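Local coordinates for protein AvrA (Salmonella typhimurium, PDB 6BE0) that probably transfers acetyl groups from acetyl-CoA to serine and threonine hydroxyls of target proteins, as a YopJ-family effector that binds inositol hexakisphosphate, at residues R45-L50 against K291-Y296; G187-A192 against I286-K291. One frame throughout, in Å; residues are numbered along the deposited sequence.

How the contacts relate
Both contacts are buried and both use helix 287-300: contact 2 takes its first turns and contact 1 the turns that follow. Contact 1 lies farther out, about 19 Å from the centre of the chain, where the outer helix 40-55 runs antiparallel to helix 287-300 and the meeting is almost wholly hydrocarbon. Contact 2, about 9 Å from that centre, crosses the start of the same helix with helix 186-199 at a steep angle; it has fewer side chains and more backbone, and sits against the inositol hexakisphosphate. Lys291 belongs to both segments of helix 287-300, and Arg292 NH2 of contact 1 packs 3.5 Å from Ile188 CG1 of contact 2.

Contact 1 (R45-L50 against K291-Y296); sequences RIVERL and KRIAEY. Unlike the reference sequence in segment 45-50: Arg45 (reference Cys). With IHP (inositol hexakisphosphate), chain B.
Leu50 and Tyr296 meet because each sends CG anti to its own carbonyl carbon (chi1 -64° and -73°), which carries the leucine methyls and the phenol ring into the gap between the two helices. There Leu50 CD1 comes to 3.6 Å from Tyr296 CD2, approaching the ring obliquely, with the two side chains at about a right angle. The same ring takes Ile46 CG2 at its edge, 3.9 Å from Tyr296 CE2, and Val47 CG2 also lies near the ring plane while packing 3.8 Å from Tyr296 CB. One face of the ring is covered from within its own helix by Arg292 CG, 3.5 Å above the plane and offset toward the rim.

Further along, Leu50 CB rests on Ile293 CG1 at 3.8 Å, and Val47 CG1 makes a looser touch on Ile293 CG2. Arg292, extended through chi1 and chi2, lays its CD 3.7 Å from Leu50 CD1, these two side chains also crossing at about a right angle, before the chain bends at chi3. Its guanidinium group then leaves the contact for salt bridges to Glu185 and Asp68. Asp68 also accepts a hydrogen bond from Tyr296 OH and so ties the phenol to helix 65-82. On another side of the helix, Lys291 reaches the inositol hexakisphosphate.

The segments of helices 40-55 and 287-300 run nearly antiparallel, at 161°, with their axes 10.0 Å apart. Between them only apolar groups and the aliphatic part of an arginine touch, which means that this interface is held by hydrophobic packing. The polar ends find partners beyond it: one carboxylate, that of Asp68, takes Arg292 NH2 on OD2 and Tyr296 OH on OD1, and its charge may therefore hold both groups in place.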
ATOM      1  N   ARG A  45      -2.783  12.157  22.708  1.00 35.88           N
ATOM      2  CA  ARG A  45      -1.530  12.893  22.836  1.00 36.86           C
ATOM      3  C   ARG A  45      -0.685  12.727  21.576  1.00 34.90           C
ATOM      4  O   ARG A  45      -0.057  13.676  21.107  1.00 38.66           O
ATOM      5  CB  ARG A  45      -0.748  12.422  24.065  1.00 47.24           C
ATOM      6  CG  ARG A  45      -1.462  12.670  25.388  1.00 62.26           C
ATOM      7  CD  ARG A  45      -0.541  12.457  26.585  1.00 69.80           C
ATOM      8  NE  ARG A  45      -0.256  11.045  26.842  1.00 93.01           N
ATOM      9  CZ  ARG A  45      -0.924  10.279  27.702  1.00114.31           C
ATOM     10  NH1 ARG A  45      -1.938  10.768  28.406  1.00108.79           N
ATOM     11  NH2 ARG A  45      -0.576   9.009  27.860  1.00116.80           N
ATOM     12  N   ILE A  46      -0.683  11.514  21.028  1.00 33.52           N
ATOM     13  CA  ILE A  46       0.085  11.209  19.824  1.00 35.55           C
ATOM     14  C   ILE A  46      -0.388  12.051  18.640  1.00 30.23           C
ATOM     15  O   ILE A  46       0.426  12.633  17.922  1.00 30.79           O
ATOM     16  CB  ILE A  46      -0.007   9.704  19.469  1.00 41.17           C
ATOM     17  CG1 ILE A  46       0.825   8.884  20.456  1.00 33.44           C
ATOM     18  CG2 ILE A  46       0.479   9.436  18.041  1.00 33.61           C
ATOM     19  CD1 ILE A  46       0.573   7.391  20.393  1.00 45.88           C
ATOM     20  N   VAL A  47      -1.701  12.110  18.439  1.00 31.68           N
ATOM     21  CA  VAL A  47      -2.273  12.864  17.327  1.00 37.19           C
ATOM     22  C   VAL A  47      -1.801  14.316  17.348  1.00 34.24           C
ATOM     23  O   VAL A  47      -1.469  14.882  16.305  1.00 30.87           O
ATOM     24  CB  VAL A  47      -3.820  12.826  17.355  1.00 39.12           C
ATOM     25  CG1 VAL A  47      -4.418  13.828  16.362  1.00 52.63           C
ATOM     26  CG2 VAL A  47      -4.322  11.424  17.052  1.00 47.60           C
ATOM     27  N   GLU A  48      -1.769  14.912  18.535  1.00 37.71           N
ATOM     28  CA  GLU A  48      -1.345  16.300  18.671  1.00 39.55           C
ATOM     29  C   GLU A  48       0.118  16.458  18.270  1.00 34.05           C
ATOM     30  O   GLU A  48       0.483  17.436  17.614  1.00 39.15           O
ATOM     31  CB  GLU A  48      -1.559  16.793  20.105  1.00 35.86           C
ATOM     32  CG  GLU A  48      -1.323  18.293  20.292  1.00 37.33           C
ATOM     33  CD  GLU A  48       0.148  18.665  20.400  1.00 38.08           C
ATOM     34  OE1 GLU A  48       0.934  17.866  20.950  1.00 50.45           O
ATOM     35  OE2 GLU A  48       0.516  19.764  19.933  1.00 45.46           O
ATOM     36  N   ARG A  49       0.953  15.499  18.660  1.00 47.40           N
ATOM     37  CA  ARG A  49       2.369  15.541  18.308  1.00 44.46           C
ATOM     38  C   ARG A  49       2.556  15.462  16.797  1.00 42.13           C
ATOM     39  O   ARG A  49       3.400  16.159  16.238  1.00 42.81           O
ATOM     40  CB  ARG A  49       3.137  14.406  18.991  1.00 54.81           C
ATOM     41  CG  ARG A  49       3.246  14.548  20.502  1.00 61.56           C
ATOM     42  CD  ARG A  49       4.348  13.667  21.083  1.00 54.76           C
ATOM     43  NE  ARG A  49       4.180  12.256  20.740  1.00 59.18           N
ATOM     44  CZ  ARG A  49       4.753  11.651  19.700  1.00 74.95           C
ATOM     45  NH1 ARG A  49       5.548  12.323  18.875  1.00 76.97           N
ATOM     46  NH2 ARG A  49       4.530  10.361  19.484  1.00 60.61           N
ATOM     47  N   LEU A  50       1.766  14.617  16.141  1.00 31.95           N
ATOM     48  CA  LEU A  50       1.851  14.456  14.690  1.00 32.30           C
ATOM     49  C   LEU A  50       1.558  15.768  13.973  1.00 30.67           C
ATOM     50  O   LEU A  50       2.268  16.149  13.043  1.00 33.37           O
ATOM     51  CB  LEU A  50       0.878  13.379  14.204  1.00 41.29           C
ATOM     52  CG  LEU A  50       1.117  11.948  14.687  1.00 40.02           C
ATOM     53  CD1 LEU A  50       0.069  11.018  14.100  1.00 40.48           C
ATOM     54  CD2 LEU A  50       2.513  11.472  14.326  1.00 42.77           C
ATOM     55  N   LYS A 291      -2.633  11.586   6.280  1.00 35.76           N
ATOM     56  CA  LYS A 291      -3.495  10.407   6.269  1.00 33.59           C
ATOM     57  C   LYS A 291      -3.358   9.621   7.570  1.00 31.01           C
ATOM     58  O   LYS A 291      -4.340   9.079   8.078  1.00 34.70           O
ATOM     59  CB  LYS A 291      -3.174   9.500   5.078  1.00 32.11           C
ATOM     60  CG  LYS A 291      -4.151   8.332   4.906  1.00 32.20           C
ATOM     61  CD  LYS A 291      -5.572   8.817   4.631  1.00 36.73           C
ATOM     62  CE  LYS A 291      -6.555   7.665   4.479  1.00 41.25           C
ATOM     63  NZ  LYS A 291      -6.270   6.826   3.287  1.00 41.84           N
ATOM     64  N   ARG A 292      -2.140   9.557   8.102  1.00 34.49           N
ATOM     65  CA  ARG A 292      -1.907   8.913   9.391  1.00 35.09           C
ATOM     66  C   ARG A 292      -2.771   9.570  10.461  1.00 36.18           C
ATOM     67  O   ARG A 292      -3.382   8.889  11.286  1.00 36.16           O
ATOM     68  CB  ARG A 292      -0.429   8.992   9.792  1.00 33.51           C
ATOM     69  CG  ARG A 292      -0.152   8.447  11.191  1.00 33.09           C
ATOM     70  CD  ARG A 292       1.312   8.552  11.588  1.00 34.51           C
ATOM     71  NE  ARG A 292       2.173   7.686  10.782  1.00 34.79           N
ATOM     72  CZ  ARG A 292       2.974   8.100   9.804  1.00 36.03           C
ATOM     73  NH1 ARG A 292       3.053   9.386   9.477  1.00 39.92           N
ATOM     74  NH2 ARG A 292       3.710   7.217   9.144  1.00 38.49           N
ATOM     75  N   ILE A 293      -2.810  10.898  10.438  1.00 29.78           N
ATOM     76  CA  ILE A 293      -3.577  11.664  11.412  1.00 32.56           C
ATOM     77  C   ILE A 293      -5.068  11.365  11.280  1.00 32.71           C
ATOM     78  O   ILE A 293      -5.764  11.186  12.279  1.00 34.06           O
ATOM     79  CB  ILE A 293      -3.325  13.179  11.250  1.00 33.04           C
ATOM     80  CG1 ILE A 293      -1.851  13.491  11.536  1.00 32.98           C
ATOM     81  CG2 ILE A 293      -4.231  13.983  12.184  1.00 37.25           C
ATOM     82  CD1 ILE A 293      -1.445  14.916  11.234  1.00 37.41           C
ATOM     83  N   ALA A 294      -5.551  11.312  10.044  1.00 33.45           N
ATOM     84  CA  ALA A 294      -6.947  10.979   9.785  1.00 36.48           C
ATOM     85  C   ALA A 294      -7.270   9.594  10.330  1.00 35.14           C
ATOM     86  O   ALA A 294      -8.269   9.403  11.025  1.00 39.47           O
ATOM     87  CB  ALA A 294      -7.241  11.042   8.295  1.00 37.05           C
ATOM     88  N   GLU A 295      -6.409   8.636  10.006  1.00 38.19           N
ATOM     89  CA  GLU A 295      -6.579   7.255  10.440  1.00 34.53           C
ATOM     90  C   GLU A 295      -6.621   7.139  11.962  1.00 36.28           C
ATOM     91  O   GLU A 295      -7.463   6.430  12.513  1.00 36.99           O
ATOM     92  CB  GLU A 295      -5.450   6.393   9.875  1.00 32.35           C
ATOM     93  CG  GLU A 295      -5.570   6.113   8.382  1.00 34.81           C
ATOM     94  CD  GLU A 295      -6.532   4.980   8.069  1.00 36.30           C
ATOM     95  OE1 GLU A 295      -7.364   4.637   8.936  1.00 40.39           O
ATOM     96  OE2 GLU A 295      -6.449   4.425   6.954  1.00 33.16           O
ATOM     97  N   TYR A 296      -5.715   7.840  12.638  1.00 33.49           N
ATOM     98  CA  TYR A 296      -5.671   7.821  14.098  1.00 35.41           C
ATOM     99  C   TYR A 296      -6.919   8.464  14.698  1.00 37.56           C
ATOM    100  O   TYR A 296      -7.510   7.933  15.638  1.00 39.66           O
ATOM    101  CB  TYR A 296      -4.426   8.544  14.619  1.00 38.95           C
ATOM    102  CG  TYR A 296      -3.117   7.806  14.419  1.00 32.19           C
ATOM    103  CD1 TYR A 296      -3.027   6.705  13.575  1.00 32.35           C
ATOM    104  CD2 TYR A 296      -1.970   8.208  15.088  1.00 34.69           C
ATOM    105  CE1 TYR A 296      -1.829   6.036  13.399  1.00 31.95           C
ATOM    106  CE2 TYR A 296      -0.770   7.545  14.919  1.00 32.64           C
ATOM    107  CZ  TYR A 296      -0.705   6.461  14.075  1.00 29.31           C
ATOM    108  OH  TYR A 296       0.491   5.804  13.909  1.00 28.76           O
TER
HETATM  109  C1  IHP B 301     -12.154   8.145   0.855  1.00 78.54           C
HETATM  110  C2  IHP B 301     -10.716   7.845   1.259  1.00 69.88           C
HETATM  111  C3  IHP B 301      -9.833   9.071   1.095  1.00 67.42           C
HETATM  112  C4  IHP B 301     -10.410  10.254   1.843  1.00 79.01           C
HETATM  113  C5  IHP B 301     -11.758  10.598   1.237  1.00 73.21           C
HETATM  114  C6  IHP B 301     -12.729   9.441   1.422  1.00 78.55           C
HETATM  115  O11 IHP B 301     -12.960   7.044   1.237  1.00 69.77           O
HETATM  116  P1  IHP B 301     -13.409   6.014   0.105  1.00 75.18           P
HETATM  117  O21 IHP B 301     -13.351   4.606   0.656  1.00 93.13           O
HETATM  118  O31 IHP B 301     -12.489   6.098  -1.094  1.00 74.01           O
HETATM  119  O41 IHP B 301     -14.819   6.329  -0.317  1.00 86.31           O
HETATM  120  O12 IHP B 301     -10.671   7.362   2.620  1.00 69.12           O
HETATM  121  P2  IHP B 301     -10.167   5.891   2.922  1.00 49.55           P
HETATM  122  O22 IHP B 301     -10.915   4.887   2.078  1.00 36.70           O
HETATM  123  O32 IHP B 301      -8.693   5.760   2.621  1.00 53.55           O
HETATM  124  O42 IHP B 301     -10.404   5.571   4.381  1.00 27.05           O
HETATM  125  O13 IHP B 301      -8.510   8.779   1.548  1.00 55.70           O
HETATM  126  P3  IHP B 301      -7.328   8.684   0.484  1.00 49.28           P
HETATM  127  O23 IHP B 301      -6.389   7.565   0.867  1.00 38.31           O
HETATM  128  O33 IHP B 301      -7.863   8.419  -0.903  1.00 28.69           O
HETATM  129  O43 IHP B 301      -6.556   9.977   0.474  1.00 37.48           O
HETATM  130  O14 IHP B 301      -9.493  11.364   1.831  1.00100.62           O
HETATM  131  P4  IHP B 301      -9.153  12.252   0.528  1.00 55.44           P
HETATM  132  O24 IHP B 301      -7.658  12.464   0.446  1.00 41.12           O
HETATM  133  O34 IHP B 301      -9.618  11.588  -0.748  1.00 48.71           O
HETATM  134  O44 IHP B 301      -9.800  13.604   0.653  1.00 48.35           O
HETATM  135  O15 IHP B 301     -12.305  11.791   1.803  1.00 75.85           O
HETATM  136  P5  IHP B 301     -13.221  12.714   0.898  1.00 52.27           P
HETATM  137  O25 IHP B 301     -13.683  11.949  -0.324  1.00 33.57           O
HETATM  138  O35 IHP B 301     -14.420  13.154   1.699  1.00 41.35           O
HETATM  139  O45 IHP B 301     -12.460  13.935   0.444  1.00 47.66           O
HETATM  140  O16 IHP B 301     -13.064   9.291   2.800  1.00 80.80           O
HETATM  141  P6  IHP B 301     -14.570   9.193   3.213  1.00 54.83           P
HETATM  142  O26 IHP B 301     -14.696   9.334   4.707  1.00 38.91           O
HETATM  143  O36 IHP B 301     -15.360  10.287   2.542  1.00 57.44           O
HETATM  144  O46 IHP B 301     -15.136   7.854   2.809  1.00 45.69           O

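Contact 2 (G187-A192 against I286-K291); sequences GIFSLA and ISAHKK. With IHP (inositol hexakisphosphate), chain B.
Ile188 and Ala288 mark the tight part of this crossing, where the two backbones come nearest, 6.5 Å between their CA atoms. Ile188 CG2 sits 3.6 Å from the carbonyl oxygen Ala288 O and 3.8 Å from Lys291 CB, so one methyl touches two residues three apart on helix 287-300. Beside it Phe189 starts out pointing away, but its ring swings back until CE2 lies 3.6 Å from Ala288 CB, an oblique approach. The helix segments cross at 76°, their axes 9.6 Å apart.

Toward the ligand the packing thins. Ala192 CB touches helix 287-300 through the far end of Lys291 alone, 3.8 Å from NZ. The lysine starts with CG anti to its backbone N (chi1 -173°) and bends at chi2 and chi4, which carries its ammonium across to two phosphate groups of the inositol hexakisphosphate. NZ donates to O23 at 2.5 Å, a short value that at this resolution is no sign of unusual strength, and to O32 at 2.7 Å, with a weak third bond to O13.

Lys196, Lys238, His239 and Lys263 also bond the ligand. Phe189 packs on His239 as well, and Ser287 OG is hydrogen-bonded to His239 ND1, so both helices back this site: the basic inositol hexakisphosphate pocket of a YopJ-family acetyltransferase, where helix 287-300 supplies Lys291 and helix 186-199 sets Ala192 beside its ammonium.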
ATOM      1  N   GLY A 187       3.641   1.801   6.392  1.00 28.51           N
ATOM      2  CA  GLY A 187       2.377   1.339   6.935  1.00 28.37           C
ATOM      3  C   GLY A 187       1.169   2.086   6.396  1.00 27.81           C
ATOM      4  O   GLY A 187       0.161   1.477   6.049  1.00 27.59           O
ATOM      5  N   ILE A 188       1.269   3.409   6.322  1.00 30.01           N
ATOM      6  CA  ILE A 188       0.152   4.235   5.868  1.00 29.85           C
ATOM      7  C   ILE A 188      -0.155   3.976   4.397  1.00 29.39           C
ATOM      8  O   ILE A 188      -1.317   3.827   4.018  1.00 31.16           O
ATOM      9  CB  ILE A 188       0.433   5.742   6.067  1.00 30.40           C
ATOM     10  CG1 ILE A 188       0.877   6.028   7.504  1.00 31.10           C
ATOM     11  CG2 ILE A 188      -0.803   6.572   5.714  1.00 30.92           C
ATOM     12  CD1 ILE A 188      -0.124   5.602   8.565  1.00 33.02           C
ATOM     13  N   PHE A 189       0.888   3.929   3.574  1.00 29.15           N
ATOM     14  CA  PHE A 189       0.726   3.652   2.152  1.00 30.75           C
ATOM     15  C   PHE A 189       0.062   2.297   1.933  1.00 32.42           C
ATOM     16  O   PHE A 189      -0.863   2.175   1.133  1.00 31.80           O
ATOM     17  CB  PHE A 189       2.076   3.693   1.432  1.00 29.29           C
ATOM     18  CG  PHE A 189       2.457   5.058   0.931  1.00 29.89           C
ATOM     19  CD1 PHE A 189       2.060   5.481  -0.325  1.00 30.75           C
ATOM     20  CD2 PHE A 189       3.215   5.916   1.713  1.00 30.28           C
ATOM     21  CE1 PHE A 189       2.408   6.735  -0.791  1.00 33.63           C
ATOM     22  CE2 PHE A 189       3.564   7.171   1.252  1.00 32.63           C
ATOM     23  CZ  PHE A 189       3.160   7.580  -0.002  1.00 31.63           C
ATOM     24  N   SER A 190       0.527   1.282   2.654  1.00 26.74           N
ATOM     25  CA  SER A 190       0.014  -0.070   2.474  1.00 26.73           C
ATOM     26  C   SER A 190      -1.435  -0.181   2.946  1.00 26.80           C
ATOM     27  O   SER A 190      -2.249  -0.875   2.332  1.00 26.89           O
ATOM     28  CB  SER A 190       0.892  -1.075   3.223  1.00 27.12           C
ATOM     29  OG  SER A 190       2.192  -1.139   2.661  1.00 27.93           O
ATOM     30  N   LEU A 191      -1.753   0.506   4.038  1.00 29.35           N
ATOM     31  CA  LEU A 191      -3.108   0.499   4.573  1.00 31.85           C
ATOM     32  C   LEU A 191      -4.073   1.172   3.606  1.00 30.06           C
ATOM     33  O   LEU A 191      -5.177   0.683   3.375  1.00 32.51           O
ATOM     34  CB  LEU A 191      -3.152   1.199   5.933  1.00 30.46           C
ATOM     35  CG  LEU A 191      -4.521   1.289   6.614  1.00 31.49           C
ATOM     36  CD1 LEU A 191      -5.132  -0.090   6.825  1.00 31.90           C
ATOM     37  CD2 LEU A 191      -4.392   2.026   7.936  1.00 34.70           C
ATOM     38  N   ALA A 192      -3.649   2.298   3.044  1.00 27.69           N
ATOM     39  CA  ALA A 192      -4.471   3.036   2.093  1.00 28.30           C
ATOM     40  C   ALA A 192      -4.684   2.226   0.820  1.00 28.19           C
ATOM     41  O   ALA A 192      -5.811   2.094   0.338  1.00 28.93           O
ATOM     42  CB  ALA A 192      -3.829   4.377   1.767  1.00 28.55           C
ATOM     43  N   ILE A 286       3.073  16.154   2.301  1.00 41.32           N
ATOM     44  CA  ILE A 286       2.767  15.615   3.622  1.00 38.94           C
ATOM     45  C   ILE A 286       1.424  14.896   3.589  1.00 37.30           C
ATOM     46  O   ILE A 286       0.738  14.801   4.606  1.00 35.88           O
ATOM     47  CB  ILE A 286       2.735  16.721   4.699  1.00 43.93           C
ATOM     48  CG1 ILE A 286       1.661  17.767   4.374  1.00 40.89           C
ATOM     49  CG2 ILE A 286       4.103  17.380   4.816  1.00 41.18           C
ATOM     50  CD1 ILE A 286       1.357  18.703   5.524  1.00 41.55           C
ATOM     51  N   SER A 287       1.049  14.397   2.414  1.00 35.12           N
ATOM     52  CA  SER A 287      -0.250  13.759   2.235  1.00 34.11           C
ATOM     53  C   SER A 287      -0.366  12.510   3.104  1.00 32.14           C
ATOM     54  O   SER A 287      -1.333  12.347   3.850  1.00 33.52           O
ATOM     55  CB  SER A 287      -0.477  13.399   0.765  1.00 37.21           C
ATOM     56  OG  SER A 287      -1.831  13.051   0.533  1.00 35.02           O
ATOM     57  N   ALA A 288       0.628  11.633   3.005  1.00 30.29           N
ATOM     58  CA  ALA A 288       0.646  10.404   3.788  1.00 28.65           C
ATOM     59  C   ALA A 288       0.683  10.702   5.283  1.00 28.40           C
ATOM     60  O   ALA A 288       0.035  10.017   6.073  1.00 27.45           O
ATOM     61  CB  ALA A 288       1.835   9.541   3.393  1.00 28.65           C
ATOM     62  N   HIS A 289       1.439  11.724   5.670  1.00 33.73           N
ATOM     63  CA  HIS A 289       1.528  12.111   7.074  1.00 34.21           C
ATOM     64  C   HIS A 289       0.181  12.617   7.581  1.00 33.51           C
ATOM     65  O   HIS A 289      -0.187  12.377   8.731  1.00 33.35           O
ATOM     66  CB  HIS A 289       2.606  13.178   7.274  1.00 32.81           C
ATOM     67  CG  HIS A 289       4.002  12.649   7.172  1.00 33.73           C
ATOM     68  ND1 HIS A 289       4.606  12.367   5.965  1.00 35.10           N
ATOM     69  CD2 HIS A 289       4.911  12.343   8.128  1.00 34.01           C
ATOM     70  CE1 HIS A 289       5.829  11.915   6.184  1.00 36.30           C
ATOM     71  NE2 HIS A 289       6.038  11.889   7.487  1.00 35.50           N
ATOM     72  N   LYS A 290      -0.552  13.314   6.720  1.00 38.35           N
ATOM     73  CA  LYS A 290      -1.893  13.771   7.062  1.00 33.90           C
ATOM     74  C   LYS A 290      -2.856  12.590   7.125  1.00 33.14           C
ATOM     75  O   LYS A 290      -3.784  12.584   7.933  1.00 34.44           O
ATOM     76  CB  LYS A 290      -2.390  14.811   6.055  1.00 35.68           C
ATOM     77  CG  LYS A 290      -1.711  16.171   6.190  1.00 39.80           C
ATOM     78  CD  LYS A 290      -2.037  17.103   5.029  1.00 39.14           C
ATOM     79  CE  LYS A 290      -3.485  17.571   5.061  1.00 40.51           C
ATOM     80  NZ  LYS A 290      -3.788  18.509   3.941  1.00 42.69           N
ATOM     81  N   LYS A 291      -2.633  11.586   6.280  1.00 35.76           N
ATOM     82  CA  LYS A 291      -3.495  10.407   6.269  1.00 33.59           C
ATOM     83  C   LYS A 291      -3.358   9.621   7.570  1.00 31.01           C
ATOM     84  O   LYS A 291      -4.340   9.079   8.078  1.00 34.70           O
ATOM     85  CB  LYS A 291      -3.174   9.500   5.078  1.00 32.11           C
ATOM     86  CG  LYS A 291      -4.151   8.332   4.906  1.00 32.20           C
ATOM     87  CD  LYS A 291      -5.572   8.817   4.631  1.00 36.73           C
ATOM     88  CE  LYS A 291      -6.555   7.665   4.479  1.00 41.25           C
ATOM     89  NZ  LYS A 291      -6.270   6.826   3.287  1.00 41.84           N
TER
HETATM   90  C1  IHP B 301     -12.154   8.145   0.855  1.00 78.54           C
HETATM   91  C2  IHP B 301     -10.716   7.845   1.259  1.00 69.88           C
HETATM   92  C3  IHP B 301      -9.833   9.071   1.095  1.00 67.42           C
HETATM   93  C4  IHP B 301     -10.410  10.254   1.843  1.00 79.01           C
HETATM   94  C5  IHP B 301     -11.758  10.598   1.237  1.00 73.21           C
HETATM   95  C6  IHP B 301     -12.729   9.441   1.422  1.00 78.55           C
HETATM   96  O11 IHP B 301     -12.960   7.044   1.237  1.00 69.77           O
HETATM   97  P1  IHP B 301     -13.409   6.014   0.105  1.00 75.18           P
HETATM   98  O21 IHP B 301     -13.351   4.606   0.656  1.00 93.13           O
HETATM   99  O31 IHP B 301     -12.489   6.098  -1.094  1.00 74.01           O
HETATM  100  O41 IHP B 301     -14.819   6.329  -0.317  1.00 86.31           O
HETATM  101  O12 IHP B 301     -10.671   7.362   2.620  1.00 69.12           O
HETATM  102  P2  IHP B 301     -10.167   5.891   2.922  1.00 49.55           P
HETATM  103  O22 IHP B 301     -10.915   4.887   2.078  1.00 36.70           O
HETATM  104  O32 IHP B 301      -8.693   5.760   2.621  1.00 53.55           O
HETATM  105  O42 IHP B 301     -10.404   5.571   4.381  1.00 27.05           O
HETATM  106  O13 IHP B 301      -8.510   8.779   1.548  1.00 55.70           O
HETATM  107  P3  IHP B 301      -7.328   8.684   0.484  1.00 49.28           P
HETATM  108  O23 IHP B 301      -6.389   7.565   0.867  1.00 38.31           O
HETATM  109  O33 IHP B 301      -7.863   8.419  -0.903  1.00 28.69           O
HETATM  110  O43 IHP B 301      -6.556   9.977   0.474  1.00 37.48           O
HETATM  111  O14 IHP B 301      -9.493  11.364   1.831  1.00100.62           O
HETATM  112  P4  IHP B 301      -9.153  12.252   0.528  1.00 55.44           P
HETATM  113  O24 IHP B 301      -7.658  12.464   0.446  1.00 41.12           O
HETATM  114  O34 IHP B 301      -9.618  11.588  -0.748  1.00 48.71           O
HETATM  115  O44 IHP B 301      -9.800  13.604   0.653  1.00 48.35           O
HETATM  116  O15 IHP B 301     -12.305  11.791   1.803  1.00 75.85           O
HETATM  117  P5  IHP B 301     -13.221  12.714   0.898  1.00 52.27           P
HETATM  118  O25 IHP B 301     -13.683  11.949  -0.324  1.00 33.57           O
HETATM  119  O35 IHP B 301     -14.420  13.154   1.699  1.00 41.35           O
HETATM  120  O45 IHP B 301     -12.460  13.935   0.444  1.00 47.66           O
HETATM  121  O16 IHP B 301     -13.064   9.291   2.800  1.00 80.80           O
HETATM  122  P6  IHP B 301     -14.570   9.193   3.213  1.00 54.83           P
HETATM  123  O26 IHP B 301     -14.696   9.334   4.707  1.00 38.91           O
HETATM  124  O36 IHP B 301     -15.360  10.287   2.542  1.00 57.44           O
HETATM  125  O46 IHP B 301     -15.136   7.854   2.809  1.00 45.69           O